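Local coordinates for conserved exported protein (Bacteroides fragilis, PDB 3CLW) that is of unknown function but probably hydrolyses O-glycosidic bonds with a TIM-barrel glycoside hydrolase domain, at residues 161-172 and 214-225; 182-190 and 200-210. One frame throughout, in Å; residues are numbered along the deposited sequence.

How the contacts relate
Both contacts use helix 204-221 of the TIM-barrel domain, at different ends. Contact 1 (161-172 with 214-225) packs its C-terminal half and the turn after it against helix 157-173, toward the N-terminal ends of the barrel strands. It has an apolar middle, solvent-exposed residues (R162, D224) at its margins and two waters, and no direct hydrogen bond crosses it. Contact 2 (182-190 with 200-210) lies at the C-terminal, active-site end of the strands, and none of its touching residues is exposed. It sets a loop against the helix start and the residues leading into it, through one direct hydrogen bond, two waters and packing of L207 and M210. They meet where P183 packs on L164 and L214.

Contact 1. Residues 161-172 and 214-225; sequences ARFLVKSAQHFR and LDKAISEAQIDT
A single knob-into-hole contact, with V165 set among L214, A217, I218 and A221, joins two adjacent outer helices of the TIM barrel; their segments 161-172 and 214-221 cross at -39° with axes 8.8 Å apart. The two V165 methyls divide the hole between them: CG2 lies 3.7 Å from both A217 CB and I218 CG1, while CG1, anti to the backbone N (chi1 164°), forms a close-packed methyl pair with A221 CB at 3.5 Å. One turn earlier the small A161 lets the helices close up, its CB 3.9 Å from L214 CG.

Beyond A221 the chain leaves the helix at Q222, which has positive phi, and returns I223 to the interface. I223 CD1 reaches V165 CG1 and A168 CB, and its CG2 lies against the extended side chain of Q169. The Q169 amide ends near the last turn of the other helix, where a water accepts from NE2 (2.8 Å) and gives a weak bond to A221 O.

R172 bends at chi3 (68°), which carries its guanidinium over the inverse gamma turn centred on D224. D224 O lies over one face of the group, 3.4 Å from NH1 but not placed to receive an N-H. The D224 carboxylate is well out of the guanidinium plane, so any attraction is probably long-range, with no N-H directed at it. NH1 instead bonds to V178 O and N179 OD1, and T225 OG1 also bonds to V178 O, so the first residues of strand 178-182 tie both segments together. Inward, L164 and A168 rest on that strand, L214 and I218 on I227 of strand 226-232, and F171 faces helix 108-119.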
loop_
_atom_site.group_PDB
_atom_site.type_symbol
_atom_site.label_atom_id
_atom_site.label_comp_id
_atom_site.label_asym_id
_atom_site.label_seq_id
_atom_site.Cartn_x
_atom_site.Cartn_y
_atom_site.Cartn_z
ATOM N N ALA A 161 -13.375 15.581 -10.939
ATOM C CA ALA A 161 -13.643 14.212 -11.434
ATOM C C ALA A 161 -13.279 14.082 -12.912
ATOM O O ALA A 161 -12.689 13.067 -13.319
ATOM C CB ALA A 161 -15.094 13.796 -11.184
ATOM N N ARG A 162 -13.616 15.099 -13.708
ATOM C CA ARG A 162 -13.290 15.061 -15.113
ATOM C C ARG A 162 -11.763 15.085 -15.384
ATOM O O ARG A 162 -11.283 14.422 -16.292
ATOM C CB ARG A 162 -13.996 16.167 -15.877
ATOM C CG ARG A 162 -15.500 15.859 -16.144
ATOM C CD ARG A 162 -16.029 16.762 -17.250
ATOM N NE ARG A 162 -15.938 18.171 -16.882
ATOM C CZ ARG A 162 -16.918 18.872 -16.292
ATOM N NH1 ARG A 162 -18.093 18.299 -15.975
ATOM N NH2 ARG A 162 -16.724 20.164 -16.005
ATOM N N PHE A 163 -11.042 15.868 -14.582
ATOM C CA PHE A 163 -9.595 15.958 -14.624
ATOM C C PHE A 163 -8.956 14.590 -14.337
ATOM O O PHE A 163 -8.123 14.142 -15.113
ATOM C CB PHE A 163 -9.077 17.000 -13.624
ATOM C CG PHE A 163 -7.605 16.860 -13.316
ATOM C CD1 PHE A 163 -6.642 17.223 -14.260
ATOM C CD2 PHE A 163 -7.185 16.358 -12.083
ATOM C CE1 PHE A 163 -5.266 17.092 -13.994
ATOM C CE2 PHE A 163 -5.798 16.240 -11.782
ATOM C CZ PHE A 163 -4.845 16.601 -12.773
ATOM N N LEU A 164 -9.370 13.956 -13.234
ATOM C CA LEU A 164 -8.914 12.613 -12.861
ATOM C C LEU A 164 -9.231 11.534 -13.906
ATOM O O LEU A 164 -8.386 10.699 -14.195
ATOM C CB LEU A 164 -9.498 12.191 -11.520
ATOM C CG LEU A 164 -9.076 12.988 -10.288
ATOM C CD1 LEU A 164 -9.893 12.548 -9.094
ATOM C CD2 LEU A 164 -7.587 12.707 -10.030
ATOM N N VAL A 165 -10.427 11.584 -14.488
ATOM C CA VAL A 165 -10.817 10.637 -15.521
ATOM C C VAL A 165 -10.065 10.855 -16.827
ATOM O O VAL A 165 -9.618 9.898 -17.427
ATOM C CB VAL A 165 -12.360 10.608 -15.771
ATOM C CG1 VAL A 165 -12.690 9.913 -17.087
ATOM C CG2 VAL A 165 -13.055 9.917 -14.622
ATOM N N LYS A 166 -9.940 12.105 -17.267
ATOM C CA LYS A 166 -9.162 12.410 -18.477
ATOM C C LYS A 166 -7.681 11.968 -18.373
ATOM O O LYS A 166 -7.111 11.516 -19.361
ATOM C CB LYS A 166 -9.244 13.894 -18.865
ATOM C CG LYS A 166 -8.137 14.332 -19.881
ATOM C CD LYS A 166 -8.668 15.282 -20.898
ATOM C CE LYS A 166 -7.602 15.628 -21.932
ATOM N NZ LYS A 166 -8.105 16.673 -22.849
ATOM N N SER A 167 -7.082 12.142 -17.195
ATOM C CA SER A 167 -5.692 11.725 -16.929
ATOM C C SER A 167 -5.555 10.198 -17.025
ATOM O O SER A 167 -4.634 9.684 -17.695
ATOM C CB SER A 167 -5.227 12.198 -15.544
ATOM O OG SER A 167 -5.193 13.600 -15.444
ATOM N N ALA A 168 -6.454 9.479 -16.339
ATOM C CA ALA A 168 -6.488 8.026 -16.451
ATOM C C ALA A 168 -6.690 7.592 -17.898
ATOM O O ALA A 168 -6.015 6.675 -18.380
ATOM C CB ALA A 168 -7.580 7.381 -15.539
ATOM N N GLN A 169 -7.615 8.245 -18.580
ATOM C CA GLN A 169 -7.913 7.857 -19.960
ATOM C C GLN A 169 -6.728 8.100 -20.863
ATOM O O GLN A 169 -6.444 7.273 -21.727
ATOM C CB GLN A 169 -9.128 8.577 -20.520
ATOM C CG GLN A 169 -9.572 8.041 -21.895
ATOM C CD GLN A 169 -10.909 8.674 -22.368
ATOM O OE1 GLN A 169 -11.305 9.759 -21.916
ATOM N NE2 GLN A 169 -11.595 7.991 -23.262
ATOM N N HIS A 170 -6.058 9.230 -20.684
ATOM C CA HIS A 170 -4.807 9.513 -21.408
ATOM C C HIS A 170 -3.814 8.368 -21.283
ATOM O O HIS A 170 -3.292 7.883 -22.272
ATOM C CB HIS A 170 -4.127 10.782 -20.918
ATOM C CG HIS A 170 -2.759 10.959 -21.481
ATOM N ND1 HIS A 170 -2.534 11.509 -22.727
ATOM C CD2 HIS A 170 -1.539 10.625 -20.986
ATOM C CE1 HIS A 170 -1.234 11.490 -22.979
ATOM N NE2 HIS A 170 -0.609 10.983 -21.928
ATOM N N PHE A 171 -3.564 7.936 -20.059
ATOM C CA PHE A 171 -2.592 6.873 -19.843
ATOM C C PHE A 171 -3.093 5.494 -20.307
ATOM O O PHE A 171 -2.286 4.670 -20.780
ATOM C CB PHE A 171 -2.053 6.916 -18.411
ATOM C CG PHE A 171 -1.132 8.090 -18.183
ATOM C CD1 PHE A 171 -1.615 9.276 -17.637
ATOM C CD2 PHE A 171 0.190 8.039 -18.623
ATOM C CE1 PHE A 171 -0.795 10.396 -17.474
ATOM C CE2 PHE A 171 1.058 9.144 -18.462
ATOM C CZ PHE A 171 0.545 10.336 -17.880
ATOM N N ARG A 172 -4.421 5.279 -20.268
ATOM C CA ARG A 172 -4.977 4.056 -20.886
ATOM C C ARG A 172 -4.713 4.011 -22.380
ATOM O O ARG A 172 -4.362 2.945 -22.923
ATOM C CB ARG A 172 -6.474 3.827 -20.548
ATOM C CG ARG A 172 -6.723 3.630 -19.024
ATOM C CD ARG A 172 -8.156 3.234 -18.679
ATOM N NE ARG A 172 -8.423 1.906 -19.161
ATOM C CZ ARG A 172 -8.161 0.780 -18.491
ATOM N NH1 ARG A 172 -7.642 0.791 -17.266
ATOM N NH2 ARG A 172 -8.422 -0.384 -19.056
ATOM N N LEU A 214 -17.202 11.207 -10.005
ATOM C CA LEU A 214 -16.276 10.269 -10.685
ATOM C C LEU A 214 -17.065 9.179 -11.393
ATOM O O LEU A 214 -16.791 8.852 -12.525
ATOM C CB LEU A 214 -15.295 9.647 -9.696
ATOM C CG LEU A 214 -14.042 10.483 -9.459
ATOM C CD1 LEU A 214 -13.412 10.031 -8.163
ATOM C CD2 LEU A 214 -13.069 10.339 -10.666
ATOM N N ASP A 215 -18.061 8.630 -10.712
ATOM C CA ASP A 215 -18.935 7.616 -11.303
ATOM C C ASP A 215 -19.493 8.088 -12.640
ATOM O O ASP A 215 -19.393 7.395 -13.627
ATOM C CB ASP A 215 -20.053 7.257 -10.337
ATOM C CG ASP A 215 -20.967 6.178 -10.883
ATOM O OD1 ASP A 215 -20.561 4.991 -10.900
ATOM O OD2 ASP A 215 -22.105 6.528 -11.281
ATOM N N LYS A 216 -20.057 9.283 -12.664
ATOM C CA LYS A 216 -20.619 9.865 -13.872
ATOM C C LYS A 216 -19.555 10.091 -14.962
ATOM O O LYS A 216 -19.754 9.764 -16.135
ATOM C CB LYS A 216 -21.297 11.182 -13.489
ATOM C CG LYS A 216 -21.940 11.960 -14.624
ATOM C CD LYS A 216 -22.443 13.287 -14.035
ATOM C CE LYS A 216 -23.293 14.109 -15.006
ATOM N NZ LYS A 216 -24.330 14.920 -14.232
ATOM N N ALA A 217 -18.426 10.670 -14.567
ATOM C CA ALA A 217 -17.316 10.930 -15.490
ATOM C C ALA A 217 -16.734 9.629 -16.105
ATOM O O ALA A 217 -16.424 9.579 -17.304
ATOM C CB ALA A 217 -16.242 11.756 -14.750
ATOM N N ILE A 218 -16.619 8.571 -15.307
ATOM C CA ILE A 218 -16.096 7.287 -15.817
ATOM C C ILE A 218 -17.046 6.659 -16.851
ATOM O O ILE A 218 -16.592 6.015 -17.811
ATOM C CB ILE A 218 -15.831 6.265 -14.671
ATOM C CG1 ILE A 218 -14.577 6.650 -13.871
ATOM C CG2 ILE A 218 -15.744 4.777 -15.215
ATOM C CD1 ILE A 218 -14.447 5.911 -12.512
ATOM N N SER A 219 -18.358 6.847 -16.626
ATOM C CA SER A 219 -19.392 6.307 -17.499
ATOM C C SER A 219 -19.374 7.049 -18.818
ATOM O O SER A 219 -19.394 6.409 -19.870
ATOM C CB SER A 219 -20.788 6.347 -16.825
ATOM O OG SER A 219 -20.890 5.365 -15.804
ATOM N N GLU A 220 -19.260 8.375 -18.774
ATOM C CA GLU A 220 -19.129 9.181 -19.995
ATOM C C GLU A 220 -17.874 8.835 -20.808
ATOM O O GLU A 220 -17.924 8.774 -22.038
ATOM C CB GLU A 220 -19.145 10.683 -19.665
ATOM C CG GLU A 220 -20.573 11.276 -19.474
ATOM C CD GLU A 220 -20.612 12.630 -18.700
ATOM O OE1 GLU A 220 -21.619 12.855 -17.985
ATOM O OE2 GLU A 220 -19.648 13.451 -18.799
ATOM N N ALA A 221 -16.753 8.604 -20.117
ATOM C CA ALA A 221 -15.494 8.258 -20.768
ATOM C C ALA A 221 -15.492 6.801 -21.240
ATOM O O ALA A 221 -14.768 6.465 -22.152
ATOM C CB ALA A 221 -14.328 8.502 -19.820
ATOM N N GLN A 222 -16.297 5.953 -20.593
ATOM C CA GLN A 222 -16.298 4.504 -20.812
ATOM C C GLN A 222 -14.901 3.882 -20.655
ATOM O O GLN A 222 -14.465 3.098 -21.489
ATOM C CB GLN A 222 -16.913 4.144 -22.174
ATOM C CG GLN A 222 -18.352 4.713 -22.421
ATOM C CD GLN A 222 -18.790 4.547 -23.886
ATOM O OE1 GLN A 222 -19.259 3.484 -24.279
ATOM N NE2 GLN A 222 -18.596 5.589 -24.701
ATOM N N ILE A 223 -14.199 4.250 -19.590
ATOM C CA ILE A 223 -12.932 3.611 -19.253
ATOM C C ILE A 223 -13.177 2.527 -18.209
ATOM O O ILE A 223 -14.051 2.659 -17.350
ATOM C CB ILE A 223 -11.828 4.616 -18.772
ATOM C CG1 ILE A 223 -12.294 5.448 -17.557
ATOM C CG2 ILE A 223 -11.333 5.508 -19.944
ATOM C CD1 ILE A 223 -11.163 6.259 -16.918
ATOM N N ASP A 224 -12.393 1.460 -18.300
ATOM C CA ASP A 224 -12.447 0.342 -17.370
ATOM C C ASP A 224 -11.675 0.675 -16.089
ATOM O O ASP A 224 -10.609 0.089 -15.824
ATOM C CB ASP A 224 -11.883 -0.922 -18.064
ATOM C CG ASP A 224 -12.142 -2.202 -17.267
ATOM O OD1 ASP A 224 -12.958 -2.163 -16.308
ATOM O OD2 ASP A 224 -11.512 -3.245 -17.578
ATOM N N THR A 225 -12.206 1.627 -15.316
ATOM C CA THR A 225 -11.548 2.131 -14.109
ATOM C C THR A 225 -12.544 2.268 -12.960
ATOM O O THR A 225 -13.674 2.651 -13.187
ATOM C CB THR A 225 -10.886 3.542 -14.363
ATOM O OG1 THR A 225 -9.952 3.469 -15.463
ATOM C CG2 THR A 225 -10.154 4.013 -13.133
HETATM O O HOH W 1 -13.917 9.139 -24.187
HETATM O O HOH W 2 -11.127 1.124 -20.927
#

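Contact 2. Residues 182-190 and 200-210; sequences SPNNEPNGQ and SFATKADLYRM
The F201 ring meets the turn at P187-G189 largely through backbone oxygens: N188 O and G189 O lie at its edge, near its plane, and P187 O approaches obliquely, 3.0 Å from CD1. L207 CD2 lies over one face of the N184 carboxamide, 3.6 Å from CG; A202 CB is off that same face near ND2, and M210 CG comes in at the edge by OD1. N184 ND2 gives a hydrogen bond to a water that donates to S200 O, whereas the buried OD1 has no partner in the model.

A202 N bonds to P187 O at 2.8 Å, nearly straight (164°) and on a lone pair in the carbonyl plane, and F201 CA adds a CA-H...O contact. E186 to G189 form a type I beta turn. The P187 ring packs its CB on A202 CB (3.7 Å) and its CG on L207 CD1 (4.0 Å). A second water joins S200 N to N185 O.

Just beyond, T203 and D206 form a capping box that starts helix 204-221: D206 N bonds to T203 OG1 and T203 N to D206 OD2. At the far end M210, bent at chi2 and chi3, brings CE to P183 CB.

The loop after S182 starts at the C-terminal end of strand 178-182, the active-site end of a TIM barrel; N185-E186 is consistent with the Asn-Glu pair after the fourth strand in related glycosidases. E186 bonds to H277 and N188 to G233. M210 and P183 touch helix 157-173, and L207 packs on P230 of strand 226-232 and M255 of helix 251-256.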
loop_
_atom_site.group_PDB
_atom_site.type_symbol
_atom_site.label_atom_id
_atom_site.label_comp_id
_atom_site.label_asym_id
_atom_site.label_seq_id
_atom_site.Cartn_x
_atom_site.Cartn_y
_atom_site.Cartn_z
ATOM N N SER A 182 -8.130 7.092 -6.845
ATOM C CA SER A 182 -8.330 7.412 -5.445
ATOM C C SER A 182 -8.299 8.940 -5.246
ATOM O O SER A 182 -7.236 9.550 -5.205
ATOM C CB SER A 182 -7.295 6.663 -4.615
ATOM O OG SER A 182 -7.482 6.908 -3.253
ATOM N N PRO A 183 -9.492 9.577 -5.179
ATOM C CA PRO A 183 -9.552 11.050 -5.234
ATOM C C PRO A 183 -9.136 11.752 -3.936
ATOM O O PRO A 183 -8.702 12.918 -3.970
ATOM C CB PRO A 183 -11.034 11.328 -5.568
ATOM C CG PRO A 183 -11.769 10.184 -4.894
ATOM C CD PRO A 183 -10.841 8.975 -5.062
ATOM N N ASN A 184 -9.214 11.055 -2.813
ATOM C CA ASN A 184 -8.973 11.718 -1.521
ATOM C C ASN A 184 -8.057 10.910 -0.624
ATOM O O ASN A 184 -8.212 9.679 -0.516
ATOM C CB ASN A 184 -10.298 11.951 -0.787
ATOM C CG ASN A 184 -11.243 12.882 -1.549
ATOM O OD1 ASN A 184 -11.893 12.476 -2.532
ATOM N ND2 ASN A 184 -11.329 14.148 -1.091
ATOM N N ASN A 185 -7.105 11.599 0.001
ATOM C CA ASN A 185 -6.175 10.971 0.917
ATOM C C ASN A 185 -6.363 11.450 2.341
ATOM O O ASN A 185 -6.472 12.655 2.596
ATOM C CB ASN A 185 -4.739 11.290 0.527
ATOM C CG ASN A 185 -3.725 10.627 1.451
ATOM O OD1 ASN A 185 -3.735 9.405 1.591
ATOM N ND2 ASN A 185 -2.823 11.425 2.054
ATOM N N GLU A 186 -6.367 10.509 3.268
ATOM C CA GLU A 186 -6.509 10.829 4.687
ATOM C C GLU A 186 -7.441 12.052 4.927
ATOM O O GLU A 186 -7.023 13.063 5.471
ATOM C CB GLU A 186 -5.121 10.977 5.320
ATOM C CG GLU A 186 -4.282 9.709 5.138
ATOM C CD GLU A 186 -2.963 9.692 5.907
ATOM O OE1 GLU A 186 -2.548 10.731 6.431
ATOM O OE2 GLU A 186 -2.338 8.618 6.008
ATOM N N PRO A 187 -8.715 11.945 4.494
ATOM C CA PRO A 187 -9.633 13.087 4.623
ATOM C C PRO A 187 -10.002 13.441 6.081
ATOM O O PRO A 187 -10.485 14.538 6.341
ATOM C CB PRO A 187 -10.859 12.651 3.805
ATOM C CG PRO A 187 -10.861 11.196 3.883
ATOM C CD PRO A 187 -9.388 10.782 3.883
ATOM N N ASN A 188 -9.715 12.546 7.018
ATOM C CA ASN A 188 -9.780 12.829 8.462
ATOM C C ASN A 188 -8.762 13.878 8.934
ATOM O O ASN A 188 -8.936 14.510 9.976
ATOM C CB ASN A 188 -9.507 11.535 9.227
ATOM C CG ASN A 188 -8.168 10.894 8.828
ATOM O OD1 ASN A 188 -8.047 10.232 7.784
ATOM N ND2 ASN A 188 -7.156 11.097 9.667
ATOM N N GLY A 189 -7.686 14.056 8.180
ATOM C CA GLY A 189 -6.546 14.815 8.662
ATOM C C GLY A 189 -6.741 16.311 8.685
ATOM O O GLY A 189 -7.412 16.876 7.818
ATOM N N GLN A 190 -6.134 16.950 9.677
ATOM C CA GLN A 190 -6.058 18.402 9.718
ATOM C C GLN A 190 -4.911 18.882 8.840
ATOM O O GLN A 190 -3.865 19.291 9.335
ATOM C CB GLN A 190 -5.876 18.936 11.151
ATOM C CG GLN A 190 -6.119 20.446 11.287
ATOM C CD GLN A 190 -5.879 20.933 12.707
ATOM O OE1 GLN A 190 -4.742 21.083 13.123
ATOM N NE2 GLN A 190 -6.953 21.159 13.457
ATOM N N SER A 200 -5.817 17.672 1.813
ATOM C CA SER A 200 -7.114 18.221 2.220
ATOM C C SER A 200 -7.933 17.315 3.145
ATOM O O SER A 200 -8.120 16.126 2.890
ATOM C CB SER A 200 -7.986 18.628 1.027
ATOM O OG SER A 200 -9.136 19.345 1.513
ATOM N N PHE A 201 -8.422 17.916 4.221
ATOM C CA PHE A 201 -9.539 17.391 4.996
ATOM C C PHE A 201 -10.723 17.176 4.059
ATOM O O PHE A 201 -10.851 17.866 3.057
ATOM C CB PHE A 201 -9.922 18.409 6.084
ATOM C CG PHE A 201 -11.145 18.024 6.883
ATOM C CD1 PHE A 201 -11.069 17.034 7.866
ATOM C CD2 PHE A 201 -12.360 18.651 6.660
ATOM C CE1 PHE A 201 -12.183 16.689 8.607
ATOM C CE2 PHE A 201 -13.487 18.301 7.409
ATOM C CZ PHE A 201 -13.389 17.322 8.381
ATOM N N ALA A 202 -11.580 16.224 4.364
ATOM C CA ALA A 202 -12.853 16.142 3.654
ATOM C C ALA A 202 -13.893 15.406 4.489
ATOM O O ALA A 202 -13.545 14.498 5.236
ATOM C CB ALA A 202 -12.692 15.464 2.250
ATOM N N THR A 203 -15.155 15.800 4.340
ATOM C CA THR A 203 -16.255 15.160 5.058
ATOM C C THR A 203 -16.839 14.004 4.224
ATOM O O THR A 203 -16.519 13.867 3.036
ATOM C CB THR A 203 -17.402 16.155 5.377
ATOM O OG1 THR A 203 -18.092 16.461 4.171
ATOM C CG2 THR A 203 -16.883 17.456 6.022
ATOM N N LYS A 204 -17.672 13.174 4.847
ATOM C CA LYS A 204 -18.319 12.102 4.105
ATOM C C LYS A 204 -19.210 12.673 3.003
ATOM O O LYS A 204 -19.310 12.076 1.927
ATOM C CB LYS A 204 -19.086 11.136 4.999
ATOM C CG LYS A 204 -18.194 10.365 5.938
ATOM C CD LYS A 204 -18.968 9.300 6.675
ATOM C CE LYS A 204 -19.866 9.850 7.809
ATOM N NZ LYS A 204 -19.066 10.606 8.793
ATOM N N ALA A 205 -19.820 13.838 3.247
ATOM C CA ALA A 205 -20.583 14.491 2.185
ATOM C C ALA A 205 -19.684 14.825 0.999
ATOM O O ALA A 205 -20.074 14.635 -0.150
ATOM C CB ALA A 205 -21.341 15.732 2.695
ATOM N N ASP A 206 -18.479 15.308 1.281
ATOM C CA ASP A 206 -17.477 15.590 0.248
ATOM C C ASP A 206 -17.111 14.308 -0.515
ATOM O O ASP A 206 -17.134 14.272 -1.734
ATOM C CB ASP A 206 -16.238 16.223 0.881
ATOM C CG ASP A 206 -16.545 17.554 1.586
ATOM O OD1 ASP A 206 -17.465 18.293 1.148
ATOM O OD2 ASP A 206 -15.865 17.865 2.589
ATOM N N LEU A 207 -16.830 13.253 0.236
ATOM C CA LEU A 207 -16.425 11.990 -0.328
ATOM C C LEU A 207 -17.505 11.420 -1.232
ATOM O O LEU A 207 -17.213 10.912 -2.327
ATOM C CB LEU A 207 -16.078 11.000 0.798
ATOM C CG LEU A 207 -14.798 11.342 1.573
ATOM C CD1 LEU A 207 -14.606 10.400 2.752
ATOM C CD2 LEU A 207 -13.553 11.341 0.672
ATOM N N TYR A 208 -18.757 11.505 -0.763
ATOM C CA TYR A 208 -19.901 11.005 -1.508
ATOM C C TYR A 208 -20.032 11.728 -2.846
ATOM O O TYR A 208 -20.266 11.095 -3.880
ATOM C CB TYR A 208 -21.198 11.091 -0.651
ATOM C CG TYR A 208 -22.451 10.687 -1.394
ATOM C CD1 TYR A 208 -23.003 9.433 -1.233
ATOM C CD2 TYR A 208 -23.067 11.575 -2.290
ATOM C CE1 TYR A 208 -24.164 9.064 -1.932
ATOM C CE2 TYR A 208 -24.220 11.224 -3.002
ATOM C CZ TYR A 208 -24.761 9.977 -2.818
ATOM O OH TYR A 208 -25.906 9.641 -3.519
ATOM N N ARG A 209 -19.861 13.040 -2.835
ATOM C CA ARG A 209 -19.933 13.812 -4.067
ATOM C C ARG A 209 -18.833 13.438 -5.041
ATOM O O ARG A 209 -19.098 13.315 -6.226
ATOM C CB ARG A 209 -19.896 15.332 -3.826
ATOM C CG ARG A 209 -21.192 15.937 -3.362
ATOM C CD ARG A 209 -21.183 17.468 -3.493
ATOM N NE ARG A 209 -21.396 17.952 -4.873
ATOM C CZ ARG A 209 -21.217 19.222 -5.254
ATOM N NH1 ARG A 209 -20.802 20.150 -4.391
ATOM N NH2 ARG A 209 -21.455 19.572 -6.501
ATOM N N MET A 210 -17.601 13.265 -4.542
ATOM C CA MET A 210 -16.506 12.878 -5.391
ATOM C C MET A 210 -16.814 11.523 -6.023
ATOM O O MET A 210 -16.647 11.338 -7.222
ATOM C CB MET A 210 -15.169 12.905 -4.634
ATOM C CG MET A 210 -14.473 14.329 -4.588
ATOM S SD MET A 210 -14.500 15.269 -6.155
ATOM C CE MET A 210 -13.745 14.020 -7.232
HETATM O O HOH W 3 -9.173 15.017 0.582
HETATM O O HOH W 4 -5.292 14.877 1.733
#